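Local coordinates for protein xyloglucan-specific endo-beta-1,4-glucanase GH12 (Aspergillus niveus, PDB 4NPR) that probably cleaves internal beta-1,4-glucosidic linkages of xyloglucan with retention of configuration, as a family 12 glycoside hydrolase of beta-jelly-roll fold, at residues S106-N111 / S236-S241; M125-S130 / S212-V217; D29-V34 / Y42-G47; I139-G144 / Y182-Q187. All blocks are in the same frame, centred on the assembly; numbering follows the deposited sequence.

Contact 1. Residues S106-N111 / S236-S241; sequences STWKWN and SDYSVS. With SO4 (sulfate ion), chain C.
Tyr238 turns its ring edge toward the face of the Trp108 indole in a T-shaped stack. The planes meet at 73°, with the Tyr238 ring centroid 4.9 Å from that of the Trp108 five-membered ring. Trp108 and Tyr238 form a non-hydrogen-bonded antiparallel pair on the buried face, both with CG anti to the backbone N (chi1 -162° and 173°). CD1 of Tyr238 sits 3.6 Å from CG of Trp108, and CD1 of Trp110 lies over the opposite face of that indole. Tyr123 and Ala221 of the second sheet pack here, between the two sheets of the beta-jelly roll. Ser239 O accepts two bonds, from Thr107 N and, at 2.7 Å, from Ser106 OG; this hydroxyl is also hydrogen-bonded to Tyr123 OH. On the outer face a sulfate, probably from the crystallisation liquor, accepts from Ser239 OG (to O2, 2.8 Å) and is hydrogen-bonded to Thr67 OG1. Asp237 OD1 lies 3.2 Å from Lys109 CB, well short of the lysine amine.

Contact 2. Residues M125-S130 / S212-V217; sequences MFLSTS and SDLYLV
Ser128 O accepts the backbone N-H of Tyr215 at 2.8 Å, the shortest hydrogen bond between the two segments. The bond is nearly straight, with 164° at the hydrogen. Ser128 N returns a bond to Tyr215 O, and Val217 N binds Phe126 O at 2.9 Å. The Tyr215 ring, with CG anti to its carbonyl carbon (chi1 -69°), lies beside Thr129 and Ser130. Thr129 O meets its edge in the ring plane, 3.3 Å from CE1, and Ser130 CA lies 3.6 Å from CD1. On the other face Leu127 CD1 meets Leu214 CD1 at 4.0 Å, the two side chains crossing at about a right angle. Leu127 CD2 rests on the backbone, 3.3 Å from Tyr215 O and 3.6 Å from Leu216 CA. Ile139 packs on Leu127, and Phe93 on Leu216. Phe126 stacks on His135. The pairing joins strands 117-128 and 215-226, antiparallel neighbours in the larger sheet of the GH12 beta-jelly roll.

Contact 3. Residues D29-V34 / Y42-G47; sequences DQWGSV and YNNLWG
A type I beta turn from Asp29 to Gly32 lies against the loop 42-47, and the two segments run antiparallel into the pair Ser33-Tyr42. Leu45, the centre of an inverse gamma turn, donates its N-H to Gln30 O at 3.0 Å, in the carbonyl plane and on a lone pair. Asn43 N donates to Gly32 O at 2.9 Å. The Asn43 amide grips the turn: ND2 reaches Asp29 O at 2.9 Å from above the carbonyl plane, almost straight and in the amide plane. Gly32 N binds the same oxygen from the opposite face of its carbonyl plane. Thr58 OG1 bonds to Asn43 OD1 and Gln56 O to ND2, so both ends of the amide are fixed. Gln30 has CG anti to the backbone N (chi1 -162°). Its CG packs at 3.6 Å on Leu45 CB, and NE2 reaches Leu45 O at 3.2 Å from above the carbonyl plane. Trp31 lays its indole over Gln30 CG. Asn44 OD1 meets the indole edge, 3.7 Å from CZ3, while its ND2 bonds to Phe86 O. Side-chain amides thus supplement the backbone bonds where regular strand pairing stops, and Asn43 couples the turn to strand 53-64 of the smaller sheet.

Contact 4. Residues I139-G144 / Y182-Q187; sequences IMVWLG and YSFVAQ
Phe184 and Trp142 share the backbone ladder of a parallel strand pair, whose segment axes diverge by only 8°. Strands 137-146 and 179-186 are the one parallel pair in the otherwise antiparallel larger sheet of the beta-jelly roll. Four hydrogen bonds form the ladder. Met140 N donates to Tyr182 O, and Phe184 N to Met140 O. Trp142 N reaches Phe184 O at 2.7 Å, nearly straight at 176°. Ala186 N closes the series on Trp142 O at 3.0 Å. A CA-H...O contact from Ile139 CA to Tyr182 O (3.3 Å) supports it. Leu143 and Gly144 face Val121 in a classic beta bulge. Trp142 and Val185 lie side by side, and CG2 of Val185 makes a CH-pi contact over the five-membered ring of Trp142, 4.3 Å from its centroid. The indole has CG anti to the carbonyl carbon (chi1 -69°), and NE1 meets Met140 SD two residues back in a weak hydrogen bond of 3.7 Å. On the other face Phe184 stands beside Ile139, its CE1 4.0 Å from Ile139 CG2. Met140 O lies at the edge of the phenyl ring, in its plane, 3.4 Å from CD1. Phe200 of helix 198-207 meets Phe184 edge-to-face. Ser183 OG packs against Met140, 3.7 Å from CG. Backbone bonds thus set the register, mainly apolar side chains cover both faces, and the Ile139, Val141 and Phe184 face packs on helix 198-207.

In the fold
From the N terminus, contact 3 closes first, a short loop round the hairpin of strands 33-36 and 39-42 at the edge of the larger sheet. Contact 1 then opens at strand 105-113 and closes only at strand 231-240, near the C terminus, within the smaller antiparallel sheet. Contact 2 is nested inside that loop, and contact 4 inside contact 2. Contacts 2 and 4 lie in the larger sheet, where strands 117-128 and 137-146 are neighbours; Met125 O and Ile139 N probably form a hydrogen bond between them. Contact 1 meets contact 4 across the sandwich, where Trp108 and Trp110 pack on Leu143. Contact 3 touches none of the others.

Contact 1. Residues S106-N111 / S236-S241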
loop_
_atom_site.group_PDB
_atom_site.type_symbol
_atom_site.label_atom_id
_atom_site.label_comp_id
_atom_site.label_asym_id
_atom_site.label_seq_id
_atom_site.Cartn_x
_atom_site.Cartn_y
_atom_site.Cartn_z
ATOM N N SER A 106 5.188 -12.287 1.196
ATOM C CA SER A 106 4.000 -11.804 0.446
ATOM C C SER A 106 4.102 -12.137 -1.031
ATOM O O SER A 106 5.179 -12.043 -1.602
ATOM C CB SER A 106 3.868 -10.274 0.574
ATOM O OG SER A 106 2.679 -9.765 -0.046
ATOM N N THR A 107 2.984 -12.448 -1.673
ATOM C CA THR A 107 2.974 -12.605 -3.119
ATOM C C THR A 107 1.818 -11.802 -3.692
ATOM O O THR A 107 0.715 -11.868 -3.176
ATOM C CB THR A 107 2.842 -14.107 -3.534
ATOM O OG1 THR A 107 3.995 -14.861 -3.086
ATOM C CG2 THR A 107 2.683 -14.256 -5.098
ATOM N N TRP A 108 2.069 -11.082 -4.785
ATOM C CA TRP A 108 1.115 -10.133 -5.309
ATOM C C TRP A 108 1.262 -10.129 -6.805
ATOM O O TRP A 108 2.353 -10.000 -7.310
ATOM C CB TRP A 108 1.404 -8.717 -4.772
ATOM C CG TRP A 108 0.297 -7.694 -4.879
ATOM C CD1 TRP A 108 -0.988 -7.896 -5.327
ATOM C CD2 TRP A 108 0.343 -6.332 -4.428
ATOM N NE1 TRP A 108 -1.714 -6.728 -5.232
ATOM C CE2 TRP A 108 -0.923 -5.765 -4.660
ATOM C CE3 TRP A 108 1.330 -5.550 -3.842
ATOM C CZ2 TRP A 108 -1.214 -4.457 -4.351
ATOM C CZ3 TRP A 108 1.045 -4.244 -3.525
ATOM C CH2 TRP A 108 -0.223 -3.708 -3.779
ATOM N N LYS A 109 0.134 -10.270 -7.487
ATOM C CA LYS A 109 0.031 -10.073 -8.889
ATOM C C LYS A 109 -1.109 -9.078 -9.153
ATOM O O LYS A 109 -2.251 -9.278 -8.676
ATOM C CB LYS A 109 -0.296 -11.422 -9.542
ATOM C CG LYS A 109 -0.723 -11.330 -11.010
ATOM C CD LYS A 109 0.401 -10.666 -11.802
ATOM C CE LYS A 109 0.240 -10.881 -13.289
ATOM N NZ LYS A 109 -0.740 -9.906 -13.807
ATOM N N TRP A 110 -0.838 -8.029 -9.919
ATOM C CA TRP A 110 -1.863 -7.022 -10.256
ATOM C C TRP A 110 -1.759 -6.542 -11.676
ATOM O O TRP A 110 -0.749 -6.741 -12.357
ATOM C CB TRP A 110 -1.791 -5.798 -9.343
ATOM C CG TRP A 110 -0.459 -5.086 -9.354
ATOM C CD1 TRP A 110 0.572 -5.359 -8.570
ATOM C CD2 TRP A 110 -0.033 -4.005 -10.226
ATOM N NE1 TRP A 110 1.652 -4.533 -8.881
ATOM C CE2 TRP A 110 1.297 -3.696 -9.894
ATOM C CE3 TRP A 110 -0.639 -3.293 -11.261
ATOM C CZ2 TRP A 110 2.010 -2.672 -10.503
ATOM C CZ3 TRP A 110 0.112 -2.272 -11.907
ATOM C CH2 TRP A 110 1.411 -1.989 -11.523
ATOM N N ASN A 111 -2.831 -5.878 -12.082
ATOM C CA ASN A 111 -2.950 -5.245 -13.393
ATOM C C ASN A 111 -3.793 -3.951 -13.372
ATOM O O ASN A 111 -4.757 -3.852 -12.657
ATOM C CB ASN A 111 -3.564 -6.238 -14.389
ATOM C CG ASN A 111 -3.494 -5.722 -15.792
ATOM O OD1 ASN A 111 -2.376 -5.528 -16.318
ATOM N ND2 ASN A 111 -4.661 -5.382 -16.392
ATOM N N SER A 236 -5.142 -10.282 -8.984
ATOM C CA SER A 236 -5.594 -11.616 -9.324
ATOM C C SER A 236 -5.099 -12.631 -8.281
ATOM O O SER A 236 -5.622 -13.739 -8.187
ATOM C CB SER A 236 -5.298 -11.954 -10.802
ATOM O OG SER A 236 -3.937 -11.905 -11.060
ATOM N N ASP A 237 -4.118 -12.226 -7.478
ATOM C CA ASP A 237 -3.829 -12.862 -6.216
ATOM C C ASP A 237 -2.907 -12.012 -5.320
ATOM O O ASP A 237 -1.993 -11.335 -5.787
ATOM C CB ASP A 237 -3.270 -14.265 -6.422
ATOM C CG ASP A 237 -1.916 -14.250 -6.995
ATOM O OD1 ASP A 237 -1.818 -13.933 -8.205
ATOM O OD2 ASP A 237 -0.945 -14.534 -6.232
ATOM N N TYR A 238 -3.211 -12.029 -4.038
ATOM C CA TYR A 238 -2.474 -11.298 -3.043
ATOM C C TYR A 238 -2.473 -12.154 -1.782
ATOM O O TYR A 238 -3.512 -12.693 -1.395
ATOM C CB TYR A 238 -3.094 -9.906 -2.730
ATOM C CG TYR A 238 -2.397 -9.218 -1.554
ATOM C CD1 TYR A 238 -1.142 -8.637 -1.707
ATOM C CD2 TYR A 238 -2.945 -9.238 -0.288
ATOM C CE1 TYR A 238 -0.449 -8.074 -0.635
ATOM C CE2 TYR A 238 -2.284 -8.679 0.794
ATOM C CZ TYR A 238 -1.041 -8.077 0.625
ATOM O OH TYR A 238 -0.401 -7.497 1.702
ATOM N N SER A 239 -1.305 -12.311 -1.170
ATOM C CA SER A 239 -1.213 -12.892 0.160
ATOM C C SER A 239 -0.093 -12.234 0.911
ATOM O O SER A 239 0.826 -11.676 0.311
ATOM C CB SER A 239 -0.961 -14.402 0.149
ATOM O OG SER A 239 0.100 -14.729 -0.686
ATOM N N VAL A 240 -0.243 -12.272 2.238
ATOM C CA VAL A 240 0.798 -11.886 3.169
ATOM C C VAL A 240 0.563 -12.586 4.486
ATOM O O VAL A 240 -0.569 -12.822 4.882
ATOM C CB VAL A 240 0.885 -10.336 3.366
ATOM C CG1 VAL A 240 -0.323 -9.784 4.097
ATOM C CG2 VAL A 240 2.176 -9.940 4.081
ATOM N N SER A 241 1.645 -12.935 5.152
ATOM C CA SER A 241 1.555 -13.407 6.512
ATOM C C SER A 241 2.713 -12.846 7.374
ATOM O O SER A 241 3.828 -12.658 6.917
ATOM C CB SER A 241 1.460 -14.955 6.548
ATOM O OG SER A 241 2.707 -15.563 6.206
HETATM S S SO4 C . 0.370 -17.722 -2.393
HETATM O O1 SO4 C . 1.582 -17.153 -3.039
HETATM O O2 SO4 C . -0.704 -16.700 -2.514
HETATM O O3 SO4 C . -0.002 -18.969 -3.121
HETATM O O4 SO4 C . 0.626 -18.040 -0.949
#

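Contact 2. Residues M125-S130 / S212-V217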
loop_
_atom_site.group_PDB
_atom_site.type_symbol
_atom_site.label_atom_id
_atom_site.label_comp_id
_atom_site.label_asym_id
_atom_site.label_seq_id
_atom_site.Cartn_x
_atom_site.Cartn_y
_atom_site.Cartn_z
ATOM N N MET A 125 2.753 -0.211 5.316
ATOM C CA MET A 125 2.993 -0.849 6.593
ATOM C C MET A 125 3.335 0.185 7.661
ATOM O O MET A 125 4.146 1.080 7.446
ATOM C CB MET A 125 4.139 -1.816 6.470
ATOM C CG MET A 125 3.913 -2.889 5.434
ATOM S SD MET A 125 5.398 -3.899 5.338
ATOM C CE MET A 125 6.340 -2.931 4.167
ATOM N N PHE A 126 2.742 0.021 8.830
ATOM C CA PHE A 126 2.741 1.032 9.847
ATOM C C PHE A 126 3.391 0.518 11.121
ATOM O O PHE A 126 3.163 -0.637 11.509
ATOM C CB PHE A 126 1.303 1.398 10.113
ATOM C CG PHE A 126 0.680 2.200 9.021
ATOM C CD1 PHE A 126 0.928 3.561 8.931
ATOM C CD2 PHE A 126 -0.112 1.588 8.056
ATOM C CE1 PHE A 126 0.370 4.311 7.917
ATOM C CE2 PHE A 126 -0.695 2.325 7.053
ATOM C CZ PHE A 126 -0.450 3.701 6.972
ATOM N N LEU A 127 4.223 1.368 11.745
ATOM C CA LEU A 127 4.836 1.060 13.021
ATOM C C LEU A 127 4.293 1.900 14.151
ATOM O O LEU A 127 3.754 3.003 13.925
ATOM C CB LEU A 127 6.307 1.303 12.950
ATOM C CG LEU A 127 6.940 0.486 11.860
ATOM C CD1 LEU A 127 8.426 0.782 11.815
ATOM C CD2 LEU A 127 6.678 -0.966 12.147
ATOM N N SER A 128 4.419 1.375 15.375
ATOM C CA SER A 128 4.064 2.126 16.574
ATOM C C SER A 128 4.909 1.704 17.754
ATOM O O SER A 128 5.520 0.621 17.732
ATOM C CB SER A 128 2.602 2.000 16.895
ATOM O OG SER A 128 2.263 3.032 17.798
ATOM N N THR A 129 4.956 2.571 18.768
ATOM C CA THR A 129 5.751 2.320 19.972
ATOM C C THR A 129 5.054 1.347 20.934
ATOM O O THR A 129 5.720 0.706 21.759
ATOM C CB THR A 129 6.114 3.631 20.740
ATOM O OG1 THR A 129 4.929 4.286 21.239
ATOM C CG2 THR A 129 6.876 4.599 19.844
ATOM N N SER A 130 3.734 1.211 20.834
ATOM C CA SER A 130 3.021 0.168 21.596
ATOM C C SER A 130 2.012 -0.502 20.666
ATOM O O SER A 130 1.639 0.103 19.657
ATOM C CB SER A 130 2.310 0.780 22.805
ATOM O OG SER A 130 1.224 1.609 22.388
ATOM N N SER A 212 14.430 -1.388 16.066
ATOM C CA SER A 212 13.721 -2.660 15.988
ATOM C C SER A 212 12.824 -2.920 17.204
ATOM O O SER A 212 12.062 -3.891 17.205
ATOM C CB SER A 212 14.674 -3.835 15.726
ATOM O OG SER A 212 15.642 -3.924 16.730
ATOM N N ASP A 213 12.864 -2.045 18.207
ATOM C CA ASP A 213 11.966 -2.196 19.343
ATOM C C ASP A 213 10.520 -1.769 18.984
ATOM O O ASP A 213 9.584 -1.984 19.760
ATOM C CB ASP A 213 12.503 -1.410 20.565
ATOM C CG ASP A 213 12.044 -1.998 21.915
ATOM O OD1 ASP A 213 11.722 -3.203 21.978
ATOM O OD2 ASP A 213 12.017 -1.256 22.930
ATOM N N LEU A 214 10.334 -1.175 17.818
ATOM C CA LEU A 214 9.009 -0.751 17.398
ATOM C C LEU A 214 8.162 -1.956 17.044
ATOM O O LEU A 214 8.709 -3.015 16.737
ATOM C CB LEU A 214 9.096 0.208 16.205
ATOM C CG LEU A 214 9.851 1.530 16.466
ATOM C CD1 LEU A 214 10.155 2.258 15.157
ATOM C CD2 LEU A 214 9.110 2.473 17.421
ATOM N N TYR A 215 6.843 -1.769 17.100
ATOM C CA TYR A 215 5.826 -2.772 16.718
ATOM C C TYR A 215 5.332 -2.600 15.293
ATOM O O TYR A 215 4.911 -1.530 14.935
ATOM C CB TYR A 215 4.583 -2.664 17.619
ATOM C CG TYR A 215 4.814 -3.090 19.045
ATOM C CD1 TYR A 215 5.245 -2.177 20.014
ATOM C CD2 TYR A 215 4.634 -4.425 19.432
ATOM C CE1 TYR A 215 5.486 -2.588 21.330
ATOM C CE2 TYR A 215 4.865 -4.852 20.740
ATOM C CZ TYR A 215 5.295 -3.941 21.685
ATOM O OH TYR A 215 5.512 -4.368 22.971
ATOM N N LEU A 216 5.327 -3.668 14.496
ATOM C CA LEU A 216 4.570 -3.699 13.219
ATOM C C LEU A 216 3.106 -3.812 13.552
ATOM O O LEU A 216 2.754 -4.782 14.158
ATOM C CB LEU A 216 5.000 -4.916 12.370
ATOM C CG LEU A 216 4.350 -5.213 11.000
ATOM C CD1 LEU A 216 4.222 -3.985 10.109
ATOM C CD2 LEU A 216 5.186 -6.269 10.273
ATOM N N VAL A 217 2.264 -2.839 13.206
ATOM C CA VAL A 217 0.820 -2.897 13.570
ATOM C C VAL A 217 -0.252 -2.923 12.455
ATOM O O VAL A 217 -1.439 -3.145 12.757
ATOM C CB VAL A 217 0.401 -1.790 14.571
ATOM C CG1 VAL A 217 1.366 -1.748 15.740
ATOM C CG2 VAL A 217 0.282 -0.414 13.907
#

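Contact 3. Residues D29-V34 / Y42-G47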
loop_
_atom_site.group_PDB
_atom_site.type_symbol
_atom_site.label_atom_id
_atom_site.label_comp_id
_atom_site.label_asym_id
_atom_site.label_seq_id
_atom_site.Cartn_x
_atom_site.Cartn_y
_atom_site.Cartn_z
ATOM N N ASP A 29 -19.673 2.855 -1.427
ATOM C CA ASP A 29 -19.715 3.907 -0.433
ATOM C C ASP A 29 -18.325 4.176 0.151
ATOM O O ASP A 29 -17.436 3.297 0.192
ATOM C CB ASP A 29 -20.725 3.591 0.684
ATOM C CG ASP A 29 -20.447 2.250 1.367
ATOM O OD1 ASP A 29 -19.993 1.305 0.650
ATOM O OD2 ASP A 29 -20.700 2.150 2.597
ATOM N N GLN A 30 -18.170 5.423 0.590
ATOM C CA GLN A 30 -16.898 5.932 1.035
ATOM C C GLN A 30 -16.161 4.980 1.994
ATOM O O GLN A 30 -14.965 4.737 1.841
ATOM C CB GLN A 30 -17.112 7.274 1.680
ATOM C CG GLN A 30 -15.832 8.082 1.796
ATOM C CD GLN A 30 -16.076 9.497 2.283
ATOM O OE1 GLN A 30 -17.154 9.812 2.783
ATOM N NE2 GLN A 30 -15.084 10.356 2.112
ATOM N N TRP A 31 -16.875 4.429 2.960
ATOM C CA TRP A 31 -16.263 3.544 3.960
ATOM C C TRP A 31 -16.684 2.098 3.834
ATOM O O TRP A 31 -16.662 1.386 4.792
ATOM C CB TRP A 31 -16.616 4.051 5.356
ATOM C CG TRP A 31 -16.384 5.551 5.448
ATOM C CD1 TRP A 31 -17.322 6.547 5.680
ATOM C CD2 TRP A 31 -15.126 6.223 5.246
ATOM N NE1 TRP A 31 -16.697 7.777 5.658
ATOM C CE2 TRP A 31 -15.356 7.599 5.404
ATOM C CE3 TRP A 31 -13.831 5.785 4.979
ATOM C CZ2 TRP A 31 -14.338 8.536 5.272
ATOM C CZ3 TRP A 31 -12.805 6.742 4.857
ATOM C CH2 TRP A 31 -13.070 8.082 5.020
ATOM N N GLY A 32 -17.054 1.643 2.647
ATOM C CA GLY A 32 -17.406 0.253 2.443
ATOM C C GLY A 32 -16.241 -0.649 2.799
ATOM O O GLY A 32 -15.083 -0.309 2.508
ATOM N N SER A 33 -16.560 -1.790 3.432
ATOM C CA SER A 33 -15.608 -2.892 3.691
ATOM C C SER A 33 -16.264 -4.265 3.929
ATOM O O SER A 33 -17.466 -4.381 4.116
ATOM C CB SER A 33 -14.691 -2.553 4.862
ATOM O OG SER A 33 -15.348 -2.626 6.105
ATOM N N VAL A 34 -15.445 -5.310 3.882
ATOM C CA VAL A 34 -15.866 -6.685 4.113
ATOM C C VAL A 34 -14.680 -7.405 4.682
ATOM O O VAL A 34 -13.551 -7.054 4.392
ATOM C CB VAL A 34 -16.298 -7.428 2.823
ATOM C CG1 VAL A 34 -17.764 -7.207 2.540
ATOM C CG2 VAL A 34 -15.455 -7.015 1.609
ATOM N N TYR A 42 -11.072 -2.835 1.968
ATOM C CA TYR A 42 -11.638 -1.496 2.185
ATOM C C TYR A 42 -11.720 -0.739 0.891
ATOM O O TYR A 42 -10.823 -0.836 0.090
ATOM C CB TYR A 42 -10.715 -0.657 3.077
ATOM C CG TYR A 42 -10.574 -1.087 4.507
ATOM C CD1 TYR A 42 -11.480 -0.623 5.485
ATOM C CD2 TYR A 42 -9.511 -1.922 4.919
ATOM C CE1 TYR A 42 -11.341 -0.979 6.820
ATOM C CE2 TYR A 42 -9.369 -2.291 6.264
ATOM C CZ TYR A 42 -10.280 -1.806 7.202
ATOM O OH TYR A 42 -10.190 -2.131 8.524
ATOM N N ASN A 43 -12.773 0.038 0.727
ATOM C CA ASN A 43 -12.913 0.993 -0.366
ATOM C C ASN A 43 -12.159 2.289 0.042
ATOM O O ASN A 43 -11.308 2.793 -0.717
ATOM C CB ASN A 43 -14.416 1.245 -0.618
ATOM C CG ASN A 43 -14.731 1.744 -2.006
ATOM O OD1 ASN A 43 -14.089 1.416 -2.975
ATOM N ND2 ASN A 43 -15.775 2.514 -2.097
ATOM N N ASN A 44 -12.440 2.806 1.242
ATOM C CA ASN A 44 -11.589 3.831 1.878
ATOM C C ASN A 44 -11.352 5.045 0.956
ATOM O O ASN A 44 -10.240 5.346 0.553
ATOM C CB ASN A 44 -10.279 3.162 2.327
ATOM C CG ASN A 44 -9.331 4.098 3.072
ATOM O OD1 ASN A 44 -9.736 5.024 3.731
ATOM N ND2 ASN A 44 -8.044 3.820 2.970
ATOM N N LEU A 45 -12.430 5.745 0.648
ATOM C CA LEU A 45 -12.380 6.904 -0.218
ATOM C C LEU A 45 -12.030 8.181 0.576
ATOM O O LEU A 45 -12.615 9.235 0.398
ATOM C CB LEU A 45 -13.735 7.060 -0.910
ATOM C CG LEU A 45 -14.230 5.849 -1.691
ATOM C CD1 LEU A 45 -15.428 6.197 -2.563
ATOM C CD2 LEU A 45 -13.099 5.357 -2.574
ATOM N N TRP A 46 -11.047 8.083 1.453
ATOM C CA TRP A 46 -10.769 9.172 2.387
ATOM C C TRP A 46 -10.560 10.538 1.696
ATOM O O TRP A 46 -10.798 11.573 2.298
ATOM C CB TRP A 46 -9.575 8.799 3.261
ATOM C CG TRP A 46 -8.267 8.713 2.570
ATOM C CD1 TRP A 46 -7.675 7.582 2.095
ATOM C CD2 TRP A 46 -7.356 9.791 2.277
ATOM N NE1 TRP A 46 -6.450 7.888 1.527
ATOM C CE2 TRP A 46 -6.241 9.234 1.623
ATOM C CE3 TRP A 46 -7.380 11.162 2.504
ATOM C CZ2 TRP A 46 -5.158 9.989 1.218
ATOM C CZ3 TRP A 46 -6.294 11.919 2.107
ATOM C CH2 TRP A 46 -5.194 11.326 1.470
ATOM N N GLY A 47 -10.160 10.535 0.425
ATOM C CA GLY A 47 -9.756 11.732 -0.218
ATOM C C GLY A 47 -10.717 12.208 -1.256
ATOM O O GLY A 47 -10.319 13.062 -2.054
#

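Contact 4. Residues I139-G144 / Y182-Q187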
loop_
_atom_site.group_PDB
_atom_site.type_symbol
_atom_site.label_atom_id
_atom_site.label_comp_id
_atom_site.label_asym_id
_atom_site.label_seq_id
_atom_site.Cartn_x
_atom_site.Cartn_y
_atom_site.Cartn_z
ATOM N N ILE A 139 5.871 2.882 6.231
ATOM C CA ILE A 139 6.716 2.369 5.171
ATOM C C ILE A 139 5.880 1.928 3.968
ATOM O O ILE A 139 4.972 1.097 4.066
ATOM C CB ILE A 139 7.535 1.202 5.676
ATOM C CG1 ILE A 139 8.549 1.694 6.696
ATOM C CG2 ILE A 139 8.286 0.540 4.534
ATOM C CD1 ILE A 139 8.020 1.749 8.097
ATOM N N MET A 140 6.177 2.500 2.822
ATOM C CA MET A 140 5.456 2.153 1.628
ATOM C C MET A 140 6.412 1.473 0.668
ATOM O O MET A 140 7.592 1.805 0.588
ATOM C CB MET A 140 4.858 3.378 0.946
ATOM C CG MET A 140 4.133 4.353 1.847
ATOM S SD MET A 140 2.924 5.351 0.908
ATOM C CE MET A 140 1.605 4.222 0.446
ATOM N N VAL A 141 5.866 0.541 -0.094
ATOM C CA VAL A 141 6.619 -0.112 -1.123
ATOM C C VAL A 141 5.786 -0.058 -2.363
ATOM O O VAL A 141 4.752 -0.716 -2.458
ATOM C CB VAL A 141 6.976 -1.557 -0.747
ATOM C CG1 VAL A 141 7.762 -2.176 -1.876
ATOM C CG2 VAL A 141 7.785 -1.569 0.558
ATOM N N TRP A 142 6.236 0.778 -3.288
ATOM C CA TRP A 142 5.528 1.030 -4.528
ATOM C C TRP A 142 6.023 0.053 -5.598
ATOM O O TRP A 142 7.169 0.104 -6.049
ATOM C CB TRP A 142 5.765 2.459 -4.993
ATOM C CG TRP A 142 5.141 3.544 -4.164
ATOM C CD1 TRP A 142 4.921 3.549 -2.800
ATOM C CD2 TRP A 142 4.695 4.799 -4.633
ATOM N NE1 TRP A 142 4.329 4.722 -2.412
ATOM C CE2 TRP A 142 4.187 5.513 -3.521
ATOM C CE3 TRP A 142 4.655 5.395 -5.884
ATOM C CZ2 TRP A 142 3.635 6.794 -3.647
ATOM C CZ3 TRP A 142 4.094 6.679 -6.013
ATOM C CH2 TRP A 142 3.604 7.358 -4.914
ATOM N N LEU A 143 5.139 -0.832 -6.037
ATOM C CA LEU A 143 5.454 -1.637 -7.218
ATOM C C LEU A 143 5.122 -0.902 -8.499
ATOM O O LEU A 143 5.588 -1.278 -9.601
ATOM C CB LEU A 143 4.722 -2.970 -7.137
ATOM C CG LEU A 143 5.074 -3.733 -5.878
ATOM C CD1 LEU A 143 4.364 -5.042 -5.967
ATOM C CD2 LEU A 143 6.574 -3.944 -5.648
ATOM N N GLY A 144 4.323 0.153 -8.344
ATOM C CA GLY A 144 3.736 0.855 -9.491
ATOM C C GLY A 144 3.665 2.332 -9.220
ATOM O O GLY A 144 3.133 2.738 -8.198
ATOM N N TYR A 182 8.709 6.649 5.047
ATOM C CA TYR A 182 9.680 6.120 4.102
ATOM C C TYR A 182 8.941 5.457 2.963
ATOM O O TYR A 182 8.093 4.621 3.206
ATOM C CB TYR A 182 10.522 5.067 4.750
ATOM C CG TYR A 182 11.557 5.597 5.734
ATOM C CD1 TYR A 182 12.731 6.227 5.279
ATOM C CD2 TYR A 182 11.385 5.440 7.095
ATOM C CE1 TYR A 182 13.660 6.744 6.166
ATOM C CE2 TYR A 182 12.337 5.916 7.991
ATOM C CZ TYR A 182 13.453 6.578 7.520
ATOM O OH TYR A 182 14.355 7.051 8.418
ATOM N N SER A 183 9.283 5.829 1.716
ATOM C CA SER A 183 8.670 5.259 0.521
ATOM C C SER A 183 9.700 4.672 -0.432
ATOM O O SER A 183 10.569 5.381 -0.915
ATOM C CB SER A 183 7.850 6.306 -0.222
ATOM O OG SER A 183 6.691 6.630 0.501
ATOM N N PHE A 184 9.569 3.362 -0.684
ATOM C CA PHE A 184 10.435 2.653 -1.595
ATOM C C PHE A 184 9.672 2.629 -2.898
ATOM O O PHE A 184 8.588 2.079 -2.974
ATOM C CB PHE A 184 10.688 1.223 -1.117
ATOM C CG PHE A 184 11.489 1.138 0.148
ATOM C CD1 PHE A 184 10.902 1.372 1.368
ATOM C CD2 PHE A 184 12.830 0.795 0.114
ATOM C CE1 PHE A 184 11.642 1.294 2.525
ATOM C CE2 PHE A 184 13.576 0.710 1.264
ATOM C CZ PHE A 184 12.977 0.963 2.468
ATOM N N VAL A 185 10.220 3.252 -3.917
ATOM C CA VAL A 185 9.537 3.349 -5.180
ATOM C C VAL A 185 10.350 2.606 -6.222
ATOM O O VAL A 185 11.503 3.008 -6.540
ATOM C CB VAL A 185 9.392 4.809 -5.612
ATOM C CG1 VAL A 185 8.715 4.863 -6.986
ATOM C CG2 VAL A 185 8.611 5.618 -4.562
ATOM N N ALA A 186 9.783 1.513 -6.732
ATOM C CA ALA A 186 10.532 0.668 -7.646
ATOM C C ALA A 186 10.851 1.427 -8.931
ATOM O O ALA A 186 10.006 2.157 -9.451
ATOM C CB ALA A 186 9.773 -0.597 -7.947
ATOM N N GLN A 187 12.082 1.297 -9.403
ATOM C CA GLN A 187 12.528 1.958 -10.637
ATOM C C GLN A 187 11.836 1.446 -11.926
ATOM O O GLN A 187 11.700 2.204 -12.875
ATOM C CB GLN A 187 14.057 1.833 -10.767
ATOM C CG GLN A 187 14.754 2.555 -9.641
ATOM C CD GLN A 187 16.264 2.705 -9.789
ATOM O OE1 GLN A 187 16.969 1.917 -10.441
ATOM N NE2 GLN A 187 16.773 3.719 -9.122
#